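Local coordinates for hypothetical protein PA2201 (Pseudomonas aeruginosa, PDB 2FEF) that is of unknown function but may act as an immunity protein that neutralises a PoNe-type DNase toxin, at residues E81-I91 with F148-L159; F175-Y183 with A194-F204. All coordinates share one frame; numbering follows the deposited sequence.

Interaction 1 of 2, residues E81-I91 with F148-L159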
loop_
_atom_site.group_PDB
_atom_site.type_symbol
_atom_site.label_atom_id
_atom_site.label_comp_id
_atom_site.label_asym_id
_atom_site.label_seq_id
_atom_site.Cartn_x
_atom_site.Cartn_y
_atom_site.Cartn_z
ATOM N N GLU B 81 10.679 -9.884 1.366
ATOM C CA GLU B 81 9.561 -10.790 1.761
ATOM C C GLU B 81 8.437 -10.792 0.732
ATOM O O GLU B 81 7.871 -11.820 0.422
ATOM C CB GLU B 81 8.971 -10.394 3.142
ATOM C CG GLU B 81 9.930 -10.560 4.334
ATOM C CD GLU B 81 9.236 -10.408 5.711
ATOM O OE1 GLU B 81 7.988 -10.404 5.800
ATOM O OE2 GLU B 81 9.975 -10.274 6.706
ATOM N N ASN B 82 8.086 -9.613 0.227
ATOM C CA ASN B 82 7.023 -9.522 -0.782
ATOM C C ASN B 82 7.392 -10.255 -2.061
ATOM O O ASN B 82 6.524 -10.860 -2.735
ATOM C CB ASN B 82 6.730 -8.042 -1.114
ATOM C CG ASN B 82 6.134 -7.253 0.065
ATOM O OD1 ASN B 82 5.601 -7.806 1.062
ATOM N ND2 ASN B 82 6.230 -5.933 -0.049
ATOM N N ALA B 83 8.676 -10.194 -2.427
ATOM C CA ALA B 83 9.146 -10.975 -3.583
ATOM C C ALA B 83 9.084 -12.469 -3.298
ATOM O O ALA B 83 8.741 -13.240 -4.183
ATOM C CB ALA B 83 10.582 -10.567 -4.024
ATOM N N SER B 84 9.421 -12.891 -2.089
ATOM C CA SER B 84 9.207 -14.315 -1.715
ATOM C C SER B 84 7.714 -14.747 -1.817
ATOM O O SER B 84 7.427 -15.854 -2.243
ATOM C CB SER B 84 9.735 -14.584 -0.293
ATOM O OG SER B 84 11.161 -14.669 -0.322
ATOM N N THR B 85 6.797 -13.883 -1.374
ATOM C CA THR B 85 5.352 -14.179 -1.455
ATOM C C THR B 85 4.925 -14.199 -2.901
ATOM O O THR B 85 4.198 -15.080 -3.313
ATOM C CB THR B 85 4.514 -13.215 -0.590
ATOM O OG1 THR B 85 5.109 -13.139 0.714
ATOM C CG2 THR B 85 3.093 -13.711 -0.472
ATOM N N LEU B 86 5.439 -13.279 -3.703
ATOM C CA LEU B 86 5.148 -13.315 -5.141
ATOM C C LEU B 86 5.557 -14.657 -5.729
ATOM O O LEU B 86 4.805 -15.264 -6.503
ATOM C CB LEU B 86 5.885 -12.170 -5.869
ATOM C CG LEU B 86 5.314 -11.906 -7.272
ATOM C CD1 LEU B 86 3.987 -11.166 -7.247
ATOM C CD2 LEU B 86 6.341 -11.123 -8.133
ATOM N N LEU B 87 6.761 -15.124 -5.367
ATOM C CA LEU B 87 7.241 -16.421 -5.885
ATOM C C LEU B 87 6.268 -17.539 -5.485
ATOM O O LEU B 87 5.846 -18.335 -6.317
ATOM C CB LEU B 87 8.671 -16.709 -5.374
ATOM C CG LEU B 87 9.258 -18.068 -5.839
ATOM C CD1 LEU B 87 9.209 -18.215 -7.311
ATOM C CD2 LEU B 87 10.695 -18.152 -5.335
ATOM N N LEU B 88 5.900 -17.572 -4.214
ATOM C CA LEU B 88 4.937 -18.549 -3.728
ATOM C C LEU B 88 3.616 -18.506 -4.504
ATOM O O LEU B 88 3.122 -19.537 -4.951
ATOM C CB LEU B 88 4.725 -18.354 -2.207
ATOM C CG LEU B 88 3.702 -19.330 -1.616
ATOM C CD1 LEU B 88 4.181 -20.798 -1.736
ATOM C CD2 LEU B 88 3.398 -18.935 -0.187
ATOM N N LYS B 89 3.036 -17.320 -4.673
ATOM C CA LYS B 89 1.808 -17.211 -5.449
ATOM C C LYS B 89 1.980 -17.737 -6.883
ATOM O O LYS B 89 1.074 -18.361 -7.457
ATOM C CB LYS B 89 1.385 -15.745 -5.477
ATOM C CG LYS B 89 0.975 -15.256 -4.089
ATOM C CD LYS B 89 -0.404 -15.812 -3.699
ATOM C CE LYS B 89 -0.609 -15.657 -2.200
ATOM N NZ LYS B 89 -1.919 -16.292 -1.838
ATOM N N ALA B 90 3.144 -17.467 -7.480
ATOM C CA ALA B 90 3.410 -17.930 -8.842
ATOM C C ALA B 90 3.490 -19.485 -8.905
ATOM O O ALA B 90 3.023 -20.104 -9.856
ATOM C CB ALA B 90 4.703 -17.301 -9.336
ATOM N N ILE B 91 4.086 -20.101 -7.897
ATOM C CA ILE B 91 4.063 -21.569 -7.766
ATOM C C ILE B 91 2.613 -22.108 -7.697
ATOM O O ILE B 91 2.205 -23.026 -8.473
ATOM C CB ILE B 91 4.866 -22.071 -6.506
ATOM C CG1 ILE B 91 6.336 -21.598 -6.585
ATOM C CG2 ILE B 91 4.788 -23.660 -6.460
ATOM C CD1 ILE B 91 7.123 -21.782 -5.290
ATOM N N PHE B 148 11.388 -18.411 4.963
ATOM C CA PHE B 148 12.033 -17.666 3.851
ATOM C C PHE B 148 13.381 -18.250 3.508
ATOM O O PHE B 148 13.817 -18.199 2.338
ATOM C CB PHE B 148 12.237 -16.160 4.215
ATOM C CG PHE B 148 10.951 -15.416 4.393
ATOM C CD1 PHE B 148 10.208 -15.014 3.294
ATOM C CD2 PHE B 148 10.501 -15.075 5.682
ATOM C CE1 PHE B 148 8.995 -14.292 3.450
ATOM C CE2 PHE B 148 9.284 -14.326 5.870
ATOM C CZ PHE B 148 8.535 -13.955 4.750
ATOM N N ALA B 149 14.093 -18.761 4.523
ATOM C CA ALA B 149 15.414 -19.368 4.251
ATOM C C ALA B 149 15.198 -20.715 3.519
ATOM O O ALA B 149 15.920 -21.049 2.563
ATOM C CB ALA B 149 16.207 -19.569 5.539
ATOM N N LEU B 150 14.193 -21.464 3.960
ATOM C CA LEU B 150 13.806 -22.726 3.285
ATOM C C LEU B 150 13.496 -22.424 1.816
ATOM O O LEU B 150 14.005 -23.107 0.925
ATOM C CB LEU B 150 12.566 -23.365 3.963
ATOM C CG LEU B 150 11.968 -24.577 3.213
ATOM C CD1 LEU B 150 13.024 -25.680 3.135
ATOM C CD2 LEU B 150 10.736 -25.017 3.977
ATOM N N GLN B 151 12.657 -21.405 1.565
ATOM C CA GLN B 151 12.305 -21.049 0.186
ATOM C C GLN B 151 13.567 -20.694 -0.632
ATOM O O GLN B 151 13.731 -21.135 -1.770
ATOM C CB GLN B 151 11.351 -19.824 0.144
ATOM C CG GLN B 151 10.837 -19.575 -1.304
ATOM C CD GLN B 151 10.254 -18.200 -1.498
ATOM O OE1 GLN B 151 10.991 -17.208 -1.557
ATOM N NE2 GLN B 151 8.927 -18.131 -1.632
ATOM N N LEU B 152 14.445 -19.876 -0.057
ATOM C CA LEU B 152 15.630 -19.427 -0.805
ATOM C C LEU B 152 16.508 -20.608 -1.220
ATOM O O LEU B 152 16.987 -20.651 -2.368
ATOM C CB LEU B 152 16.444 -18.419 0.019
ATOM C CG LEU B 152 15.796 -17.031 0.022
ATOM C CD1 LEU B 152 16.528 -16.207 1.150
ATOM C CD2 LEU B 152 15.908 -16.386 -1.343
ATOM N N LEU B 153 16.729 -21.556 -0.312
ATOM C CA LEU B 153 17.618 -22.676 -0.640
ATOM C C LEU B 153 16.885 -23.689 -1.498
ATOM O O LEU B 153 17.400 -24.083 -2.538
ATOM C CB LEU B 153 18.235 -23.329 0.616
ATOM C CG LEU B 153 19.501 -22.637 1.143
ATOM C CD1 LEU B 153 19.314 -21.109 1.331
ATOM C CD2 LEU B 153 19.995 -23.260 2.418
ATOM N N ALA B 154 15.676 -24.090 -1.083
ATOM C CA ALA B 154 14.952 -25.139 -1.843
ATOM C C ALA B 154 14.572 -24.675 -3.249
ATOM O O ALA B 154 14.670 -25.464 -4.223
ATOM C CB ALA B 154 13.702 -25.606 -1.062
HETATM N N MSE B 155 14.195 -23.391 -3.383
HETATM C CA MSE B 155 13.754 -22.924 -4.701
HETATM C C MSE B 155 14.974 -22.678 -5.542
HETATM O O MSE B 155 14.919 -22.810 -6.739
HETATM C CB MSE B 155 12.816 -21.700 -4.660
HETATM C CG MSE B 155 11.430 -21.894 -3.930
HETATM SE SE MSE B 155 10.546 -23.577 -4.591
HETATM C CE MSE B 155 11.021 -24.844 -3.249
ATOM N N GLY B 156 16.095 -22.352 -4.908
ATOM C CA GLY B 156 17.398 -22.312 -5.631
ATOM C C GLY B 156 17.703 -23.644 -6.335
ATOM O O GLY B 156 18.143 -23.676 -7.484
ATOM N N VAL B 157 17.561 -24.727 -5.603
ATOM C CA VAL B 157 17.743 -26.081 -6.129
ATOM C C VAL B 157 16.685 -26.430 -7.207
ATOM O O VAL B 157 17.003 -26.933 -8.299
ATOM C CB VAL B 157 17.675 -27.117 -4.965
ATOM C CG1 VAL B 157 17.710 -28.556 -5.530
ATOM C CG2 VAL B 157 18.832 -26.938 -3.960
ATOM N N LEU B 158 15.426 -26.160 -6.906
ATOM C CA LEU B 158 14.308 -26.559 -7.783
ATOM C C LEU B 158 14.267 -25.734 -9.073
ATOM O O LEU B 158 13.689 -26.154 -10.077
ATOM C CB LEU B 158 12.974 -26.437 -7.013
ATOM C CG LEU B 158 12.710 -27.596 -6.029
ATOM C CD1 LEU B 158 11.604 -27.260 -5.116
ATOM C CD2 LEU B 158 12.390 -28.944 -6.822
ATOM N N LEU B 159 14.877 -24.548 -9.037
ATOM C CA LEU B 159 14.895 -23.702 -10.222
ATOM C C LEU B 159 16.250 -23.602 -10.905
ATOM O O LEU B 159 16.449 -22.735 -11.755
ATOM C CB LEU B 159 14.288 -22.304 -9.911
ATOM C CG LEU B 159 12.850 -22.348 -9.371
ATOM C CD1 LEU B 159 12.367 -20.948 -8.816
ATOM C CD2 LEU B 159 11.851 -22.962 -10.424
#

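Interaction 2 of 2, residues F175-Y183 with A194-F204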
loop_
_atom_site.group_PDB
_atom_site.type_symbol
_atom_site.label_atom_id
_atom_site.label_comp_id
_atom_site.label_asym_id
_atom_site.label_seq_id
_atom_site.Cartn_x
_atom_site.Cartn_y
_atom_site.Cartn_z
ATOM N N PHE B 175 25.677 -17.907 7.732
ATOM C CA PHE B 175 25.978 -19.302 8.012
ATOM C C PHE B 175 25.264 -19.897 9.222
ATOM O O PHE B 175 25.675 -20.928 9.733
ATOM C CB PHE B 175 27.500 -19.558 8.075
ATOM C CG PHE B 175 28.141 -19.707 6.720
ATOM C CD1 PHE B 175 28.094 -20.927 6.042
ATOM C CD2 PHE B 175 28.802 -18.650 6.135
ATOM C CE1 PHE B 175 28.700 -21.067 4.795
ATOM C CE2 PHE B 175 29.411 -18.778 4.888
ATOM C CZ PHE B 175 29.344 -19.972 4.215
ATOM N N ASP B 176 24.177 -19.271 9.655
ATOM C CA ASP B 176 23.394 -19.800 10.789
ATOM C C ASP B 176 22.337 -20.768 10.223
ATOM O O ASP B 176 21.148 -20.475 10.186
ATOM C CB ASP B 176 22.756 -18.643 11.582
ATOM C CG ASP B 176 22.181 -19.077 12.956
ATOM O OD1 ASP B 176 22.451 -20.201 13.431
ATOM O OD2 ASP B 176 21.447 -18.267 13.557
ATOM N N THR B 177 22.810 -21.927 9.787
ATOM C CA THR B 177 21.999 -22.912 9.123
ATOM C C THR B 177 21.899 -24.140 10.031
ATOM O O THR B 177 22.810 -24.383 10.847
ATOM C CB THR B 177 22.660 -23.329 7.797
ATOM O OG1 THR B 177 24.047 -23.617 8.032
ATOM C CG2 THR B 177 22.564 -22.204 6.773
ATOM N N ASP B 178 20.798 -24.886 9.901
ATOM C CA ASP B 178 20.607 -26.153 10.603
ATOM C C ASP B 178 20.748 -27.351 9.662
ATOM O O ASP B 178 21.184 -27.185 8.520
ATOM C CB ASP B 178 19.262 -26.164 11.364
ATOM C CG ASP B 178 18.044 -26.327 10.457
ATOM O OD1 ASP B 178 18.115 -26.062 9.227
ATOM O OD2 ASP B 178 16.974 -26.700 11.002
ATOM N N ARG B 179 20.388 -28.550 10.120
ATOM C CA ARG B 179 20.685 -29.759 9.353
ATOM C C ARG B 179 20.054 -29.720 7.956
ATOM O O ARG B 179 20.739 -29.932 6.949
ATOM C CB ARG B 179 20.237 -31.010 10.095
ATOM C CG ARG B 179 20.554 -32.327 9.320
ATOM C CD ARG B 179 20.341 -33.547 10.185
ATOM N NE ARG B 179 21.437 -33.755 11.120
ATOM C CZ ARG B 179 21.478 -34.743 12.017
ATOM N NH1 ARG B 179 20.467 -35.595 12.106
ATOM N NH2 ARG B 179 22.530 -34.870 12.827
ATOM N N LEU B 180 18.762 -29.424 7.906
ATOM C CA LEU B 180 18.054 -29.364 6.618
ATOM C C LEU B 180 18.645 -28.311 5.672
ATOM O O LEU B 180 18.915 -28.606 4.505
ATOM C CB LEU B 180 16.538 -29.146 6.796
ATOM C CG LEU B 180 15.764 -28.901 5.486
ATOM C CD1 LEU B 180 15.803 -30.111 4.534
ATOM C CD2 LEU B 180 14.334 -28.470 5.758
ATOM N N LEU B 181 18.861 -27.101 6.172
ATOM C CA LEU B 181 19.427 -26.051 5.313
ATOM C C LEU B 181 20.822 -26.454 4.818
ATOM O O LEU B 181 21.171 -26.181 3.653
ATOM C CB LEU B 181 19.479 -24.676 6.021
ATOM C CG LEU B 181 18.127 -24.023 6.377
ATOM C CD1 LEU B 181 18.319 -22.680 7.154
ATOM C CD2 LEU B 181 17.180 -23.893 5.136
ATOM N N ASP B 182 21.612 -27.098 5.683
ATOM C CA ASP B 182 22.911 -27.637 5.261
ATOM C C ASP B 182 22.806 -28.706 4.159
ATOM O O ASP B 182 23.579 -28.659 3.187
ATOM C CB ASP B 182 23.725 -28.176 6.444
ATOM C CG ASP B 182 24.322 -27.061 7.316
ATOM O OD1 ASP B 182 24.243 -25.873 6.935
ATOM O OD2 ASP B 182 24.889 -27.396 8.387
ATOM N N TYR B 183 21.867 -29.649 4.286
ATOM C CA TYR B 183 21.588 -30.600 3.195
ATOM C C TYR B 183 21.164 -29.920 1.900
ATOM O O TYR B 183 21.643 -30.291 0.831
ATOM C CB TYR B 183 20.550 -31.649 3.610
ATOM C CG TYR B 183 21.190 -32.837 4.293
ATOM C CD1 TYR B 183 21.658 -32.740 5.594
ATOM C CD2 TYR B 183 21.305 -34.064 3.635
ATOM C CE1 TYR B 183 22.250 -33.830 6.234
ATOM C CE2 TYR B 183 21.892 -35.166 4.267
ATOM C CZ TYR B 183 22.364 -35.029 5.571
ATOM O OH TYR B 183 22.958 -36.089 6.213
ATOM N N ALA B 194 27.125 -31.748 7.961
ATOM C CA ALA B 194 25.944 -30.940 8.250
ATOM C C ALA B 194 25.804 -30.708 9.746
ATOM O O ALA B 194 26.261 -31.525 10.552
ATOM C CB ALA B 194 24.680 -31.603 7.688
ATOM N N SER B 195 25.161 -29.596 10.096
ATOM C CA SER B 195 24.775 -29.280 11.468
ATOM C C SER B 195 23.979 -30.451 12.051
ATOM O O SER B 195 23.333 -31.197 11.317
ATOM C CB SER B 195 23.903 -28.019 11.460
ATOM O OG SER B 195 23.382 -27.723 12.741
ATOM N N GLU B 196 24.038 -30.612 13.370
ATOM C CA GLU B 196 23.240 -31.637 14.045
ATOM C C GLU B 196 21.937 -31.075 14.595
ATOM O O GLU B 196 21.098 -31.834 15.085
ATOM C CB GLU B 196 24.033 -32.277 15.182
ATOM C CG GLU B 196 25.277 -33.018 14.724
ATOM C CD GLU B 196 26.039 -33.617 15.870
ATOM O OE1 GLU B 196 25.636 -33.395 17.039
ATOM O OE2 GLU B 196 27.045 -34.309 15.602
ATOM N N GLU B 197 21.773 -29.756 14.516
ATOM C CA GLU B 197 20.579 -29.091 15.030
ATOM C C GLU B 197 19.418 -29.121 14.040
ATOM O O GLU B 197 19.613 -29.181 12.821
ATOM C CB GLU B 197 20.861 -27.627 15.363
ATOM C CG GLU B 197 21.998 -27.368 16.360
ATOM C CD GLU B 197 22.154 -25.881 16.647
ATOM O OE1 GLU B 197 23.105 -25.255 16.125
ATOM O OE2 GLU B 197 21.301 -25.324 17.362
ATOM N N THR B 198 18.210 -29.063 14.588
ATOM C CA THR B 198 16.998 -28.762 13.815
ATOM C C THR B 198 16.316 -27.570 14.513
ATOM O O THR B 198 15.865 -27.689 15.661
ATOM C CB THR B 198 16.063 -29.981 13.761
ATOM O OG1 THR B 198 16.725 -31.068 13.091
ATOM C CG2 THR B 198 14.756 -29.654 13.009
ATOM N N PHE B 199 16.269 -26.425 13.831
ATOM C CA PHE B 199 15.723 -25.214 14.430
ATOM C C PHE B 199 14.231 -25.300 14.755
ATOM O O PHE B 199 13.776 -24.682 15.710
ATOM C CB PHE B 199 16.022 -23.980 13.570
ATOM C CG PHE B 199 17.502 -23.672 13.431
ATOM C CD1 PHE B 199 18.439 -24.217 14.315
ATOM C CD2 PHE B 199 17.955 -22.852 12.406
ATOM C CE1 PHE B 199 19.799 -23.949 14.168
ATOM C CE2 PHE B 199 19.308 -22.557 12.271
ATOM C CZ PHE B 199 20.226 -23.106 13.149
ATOM N N HIS B 200 13.487 -26.062 13.944
ATOM C CA HIS B 200 12.039 -26.179 14.085
ATOM C C HIS B 200 11.659 -27.657 13.978
ATOM O O HIS B 200 11.389 -28.156 12.886
ATOM C CB HIS B 200 11.365 -25.314 13.027
ATOM C CG HIS B 200 11.808 -23.883 13.086
ATOM N ND1 HIS B 200 11.197 -22.961 13.905
ATOM C CD2 HIS B 200 12.824 -23.229 12.471
ATOM C CE1 HIS B 200 11.813 -21.796 13.789
ATOM N NE2 HIS B 200 12.788 -21.927 12.904
ATOM N N PRO B 201 11.694 -28.373 15.117
ATOM C CA PRO B 201 11.526 -29.813 15.143
ATOM C C PRO B 201 10.173 -30.280 14.577
ATOM O O PRO B 201 10.061 -31.409 14.114
ATOM C CB PRO B 201 11.664 -30.169 16.638
ATOM C CG PRO B 201 12.382 -29.007 17.252
ATOM C CD PRO B 201 11.928 -27.813 16.467
ATOM N N ARG B 202 9.175 -29.398 14.598
ATOM C CA ARG B 202 7.858 -29.680 13.994
ATOM C C ARG B 202 7.724 -28.726 12.796
ATOM O O ARG B 202 7.528 -27.545 12.988
ATOM C CB ARG B 202 6.754 -29.359 15.009
ATOM C CG ARG B 202 6.471 -30.433 16.079
ATOM C CD ARG B 202 7.656 -30.854 16.946
ATOM N NE ARG B 202 8.162 -29.830 17.872
ATOM C CZ ARG B 202 8.873 -30.096 18.974
ATOM N NH1 ARG B 202 9.305 -29.101 19.738
ATOM N NH2 ARG B 202 9.157 -31.353 19.315
ATOM N N PRO B 203 7.781 -29.234 11.559
ATOM C CA PRO B 203 7.822 -30.635 11.124
ATOM C C PRO B 203 9.199 -31.283 10.942
ATOM O O PRO B 203 9.285 -32.491 10.772
ATOM C CB PRO B 203 7.141 -30.570 9.752
ATOM C CG PRO B 203 7.567 -29.252 9.170
ATOM C CD PRO B 203 7.694 -28.304 10.404
ATOM N N PHE B 204 10.256 -30.486 10.946
ATOM C CA PHE B 204 11.522 -30.932 10.369
ATOM C C PHE B 204 12.321 -32.006 11.123
ATOM O O PHE B 204 13.181 -32.660 10.532
ATOM C CB PHE B 204 12.390 -29.718 10.040
ATOM C CG PHE B 204 11.713 -28.722 9.154
ATOM C CD1 PHE B 204 11.371 -27.461 9.641
ATOM C CD2 PHE B 204 11.411 -29.039 7.820
ATOM C CE1 PHE B 204 10.719 -26.528 8.817
ATOM C CE2 PHE B 204 10.810 -28.095 6.991
ATOM C CZ PHE B 204 10.447 -26.869 7.485
HETATM O O HOH W 1 14.248 -26.646 11.117
#

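Interaction 1 of 2, residues E81-I91 with F148-L159
A crossed helix-helix contact in the core of this all-helical protein joins 81-91, on helix 66-93, to 148-159, which spans nearly all of helix 146-158 and the residue after it, and S84 and Q151 form its polar centre. The axes pass 11.0 Å apart at 58°, wide enough that the long side chain of Q151 is needed to reach the backbone of the facing helix. Q151 sends CG away from its backbone N and runs extended beyond it, which lays its amide against one turn of that helix. Its NE2 donates to S84 O at 2.8 Å, nearly straight (168°) and in the plane of the amide. S84 O already accepts from L88 N, and the two donors arrive from opposite faces of the carbonyl. The other end of the amide is gripped as well: S84 OG donates to Q151 OE1 at 2.8 Å, so two bonds to one residue fix the rotation of the amide. W111 NE1 also bonds S84 OG, and Q151 NE2 has a second bond to A252 O, which satisfies these buried polar groups.

On one flank E81 crosses the F148 ring, its CG 4.1 Å from the ring centroid and 28° off the normal, a CH-pi contact, while S84 CB meets the edge of the same ring. The E81 carboxylate continues past the ring to salt bridges with R59 and R54 of the second subunit, linking this flank to the assembly. On the other flank the contact is apolar. L87 CD2 lies 3.9 Å from Q151 CD and also reaches M155 CG, whereas its CD1 faces L159. Selenomethionine M155, bent at chi2 and chi3, finishes the row by placing SE 3.9 Å from I91 CD1.

Interaction 2 of 2, residues F175-Y183 with A194-F204
D178, the N-cap of helix 179-189, meets the returning segment 194-204 with CB, OD1 and OD2 all engaged. Its CB sits over the centre of the F199 ring, 3.4 Å from the centroid and 2° off the normal, a CH-pi contact, and also lies against E197 O. With CG between the backbone N and the carbonyl carbon (chi1 74°), the carboxylate turns back over the helix start, tilted 27° from the ring plane. There OD1 takes a weak capping bond from L181 N and a bond from Y146 OH. OD2 accepts F199 N at 2.9 Å on its anti side and receives a water that in turn accepts from H200 N.

The rest of the first turn holds the loop too. R179 N bonds E197 O at 2.9 Å, and R179 NE reaches S195 O at 3.2 Å, in the carbonyl plane, while NH1 pairs with E212. D182 OD2 uses its anti lone pair for S195 N at 2.8 Å. S195 itself forms an ST turn, OG accepting E197 N. Aspartates thus accept loop N-H groups while R179 donates to loop carbonyls, and the helix N-terminus would probably help stabilise the D178 charge.

How the interactions relate
The two contacts differ in depth and chemistry. The centre of interaction 1 is about 3 Å from the centre of the chain and all its touching residues are buried; that of interaction 2 is about 15 Å out, and the contact is partly exposed. The first joins two helices through side chains and one backbone carbonyl, with a single glutamine-serine pair amid apolar contacts and a flank reaching the second subunit. The second ties a helix start to a loop, largely by bonds to backbone groups, and no other chain of the assembly touches it. Helix 146-158 connects them: L153 CD2 packs 3.4 Å from L181 O, and L150 CD2 lies 4.0 Å from F204 CZ.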